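Local coordinates for protein heme oxygenase (Chlamydomonas reinhardtii, PDB 4RAJ) that probably catalyses the oxygen-dependent opening of heme to biliverdin, as heme oxygenases do, and is seen here without its heme, at residues K22-A27 and S212-A217. Residues are numbered along the deposited sequence; the frame is centred on the assembly and turned at random.
Sequences KRLSKA and SEHLAA
Leu24 lies over one face of the His214 imidazole, and this meeting makes up most of the contact. Leu24 CB stands 4.0 Å from the centroid of the His214 ring, 30° off the normal, a CH-pi contact, while Leu24 CD2 reaches back to His214 CB at 3.7 Å. With CG anti to the backbone N (chi1 173°), His214 extends its ring from helix 204-227 toward Leu24. There the ring is held at both nitrogens: ND1 hydrogen-bonds to the hydroxyl of Thr146, and NE2 to that of Ser28, which also bonds the carbonyl oxygen of Leu24. Were His214 replaced by an alanine, the Thr146 and Ser28 hydroxyls would probably lose the ring nitrogens they bond, and a gap would be likely to open beside Leu24 CB. Next after Leu24, Ser25 directs its CB away from helix 204-227, and its OG bonds to Thr21 O and the Tyr145 hydroxyl. At the end of the short helix, Ala27 turns its CB toward the other segment, and Leu215 CD2 comes within 3.8 Å of Ala27 O. The axes of 22-27 and 212-217 come within 9.8 Å at a crossing angle of -41°. Helix 140-151 packs against both partners, bringing Tyr145 to Leu24 and to the His214 ring; its Thr146 and Phe218 of helix 204-227 line the polyether pocket.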
loop_
_atom_site.group_PDB
_atom_site.type_symbol
_atom_site.label_atom_id
_atom_site.label_comp_id
_atom_site.label_asym_id
_atom_site.label_seq_id
_atom_site.Cartn_x
_atom_site.Cartn_y
_atom_site.Cartn_z
ATOM N N LYS A 22 4.319 7.728 16.372
ATOM C CA LYS A 22 4.839 6.835 17.392
ATOM C C LYS A 22 3.700 6.126 18.114
ATOM O O LYS A 22 3.815 4.955 18.470
ATOM C CB LYS A 22 5.714 7.603 18.380
ATOM C CG LYS A 22 6.593 6.706 19.229
ATOM C CD LYS A 22 8.065 7.113 19.136
ATOM C CE LYS A 22 8.415 8.210 20.127
ATOM N NZ LYS A 22 9.796 8.726 19.915
ATOM N N ARG A 23 2.595 6.832 18.330
ATOM C CA ARG A 23 1.440 6.190 18.943
ATOM C C ARG A 23 0.894 5.089 18.040
ATOM O O ARG A 23 0.524 4.016 18.512
ATOM C CB ARG A 23 0.336 7.201 19.261
ATOM C CG ARG A 23 -0.886 6.541 19.912
ATOM C CD ARG A 23 -1.664 7.488 20.798
ATOM N NE ARG A 23 -2.786 8.095 20.094
ATOM C CZ ARG A 23 -4.059 7.739 20.248
ATOM N NH1 ARG A 23 -4.393 6.773 21.089
ATOM N NH2 ARG A 23 -5.004 8.363 19.555
ATOM N N LEU A 24 0.855 5.345 16.736
ATOM C CA LEU A 24 0.332 4.355 15.804
ATOM C C LEU A 24 1.262 3.155 15.692
ATOM O O LEU A 24 0.823 2.009 15.788
ATOM C CB LEU A 24 0.097 4.976 14.425
ATOM C CG LEU A 24 -1.312 5.519 14.155
ATOM C CD1 LEU A 24 -1.762 6.476 15.248
ATOM C CD2 LEU A 24 -1.371 6.220 12.810
ATOM N N SER A 25 2.552 3.420 15.511
ATOM C CA SER A 25 3.521 2.336 15.365
ATOM C C SER A 25 3.596 1.461 16.617
ATOM O O SER A 25 3.755 0.249 16.515
ATOM C CB SER A 25 4.898 2.900 15.018
ATOM O OG SER A 25 4.812 3.660 13.826
ATOM N N LYS A 26 3.466 2.066 17.796
ATOM C CA LYS A 26 3.402 1.285 19.034
ATOM C C LYS A 26 2.162 0.406 19.080
ATOM O O LYS A 26 2.221 -0.749 19.500
ATOM C CB LYS A 26 3.418 2.189 20.273
ATOM C CG LYS A 26 4.780 2.763 20.614
ATOM C CD LYS A 26 4.844 3.212 22.071
ATOM C CE LYS A 26 3.807 4.277 22.378
ATOM N NZ LYS A 26 3.874 4.726 23.795
ATOM N N ALA A 27 1.027 0.959 18.673
ATOM C CA ALA A 27 -0.216 0.204 18.723
ATOM C C ALA A 27 -0.220 -0.946 17.714
ATOM O O ALA A 27 -0.832 -1.985 17.959
ATOM C CB ALA A 27 -1.394 1.116 18.485
ATOM N N SER A 212 -7.254 3.794 14.611
ATOM C CA SER A 212 -8.096 2.669 14.237
ATOM C C SER A 212 -7.925 2.311 12.766
ATOM O O SER A 212 -7.883 1.144 12.420
ATOM C CB SER A 212 -9.561 2.968 14.534
ATOM O OG SER A 212 -9.777 3.033 15.928
ATOM N N GLU A 213 -7.824 3.314 11.901
ATOM C CA GLU A 213 -7.728 3.040 10.478
ATOM C C GLU A 213 -6.361 2.458 10.113
ATOM O O GLU A 213 -6.266 1.645 9.204
ATOM C CB GLU A 213 -8.020 4.303 9.670
ATOM C CG GLU A 213 -9.509 4.670 9.698
ATOM C CD GLU A 213 -10.396 3.574 9.126
ATOM O OE1 GLU A 213 -10.028 2.969 8.089
ATOM O OE2 GLU A 213 -11.465 3.312 9.720
ATOM N N HIS A 214 -5.320 2.880 10.831
ATOM C CA HIS A 214 -3.967 2.318 10.707
ATOM C C HIS A 214 -3.999 0.803 10.999
ATOM O O HIS A 214 -3.478 -0.001 10.231
ATOM C CB HIS A 214 -3.023 3.067 11.665
ATOM C CG HIS A 214 -1.638 2.499 11.775
ATOM N ND1 HIS A 214 -0.761 2.444 10.714
ATOM C CD2 HIS A 214 -0.966 2.008 12.846
ATOM C CE1 HIS A 214 0.390 1.933 11.123
ATOM N NE2 HIS A 214 0.287 1.648 12.409
ATOM N N LEU A 215 -4.632 0.415 12.104
ATOM C CA LEU A 215 -4.754 -1.002 12.439
ATOM C C LEU A 215 -5.589 -1.730 11.387
ATOM O O LEU A 215 -5.319 -2.886 11.053
ATOM C CB LEU A 215 -5.386 -1.175 13.829
ATOM C CG LEU A 215 -4.588 -0.594 14.991
ATOM C CD1 LEU A 215 -5.405 -0.710 16.283
ATOM C CD2 LEU A 215 -3.245 -1.301 15.124
ATOM N N ALA A 216 -6.619 -1.055 10.878
ATOM C CA ALA A 216 -7.529 -1.677 9.913
ATOM C C ALA A 216 -6.801 -2.006 8.615
ATOM O O ALA A 216 -7.111 -3.005 7.963
ATOM C CB ALA A 216 -8.730 -0.773 9.620
ATOM N N ALA A 217 -5.839 -1.167 8.241
ATOM C CA ALA A 217 -5.077 -1.411 7.015
ATOM C C ALA A 217 -4.289 -2.707 7.135
ATOM O O ALA A 217 -4.252 -3.499 6.194
ATOM C CB ALA A 217 -4.155 -0.234 6.709
#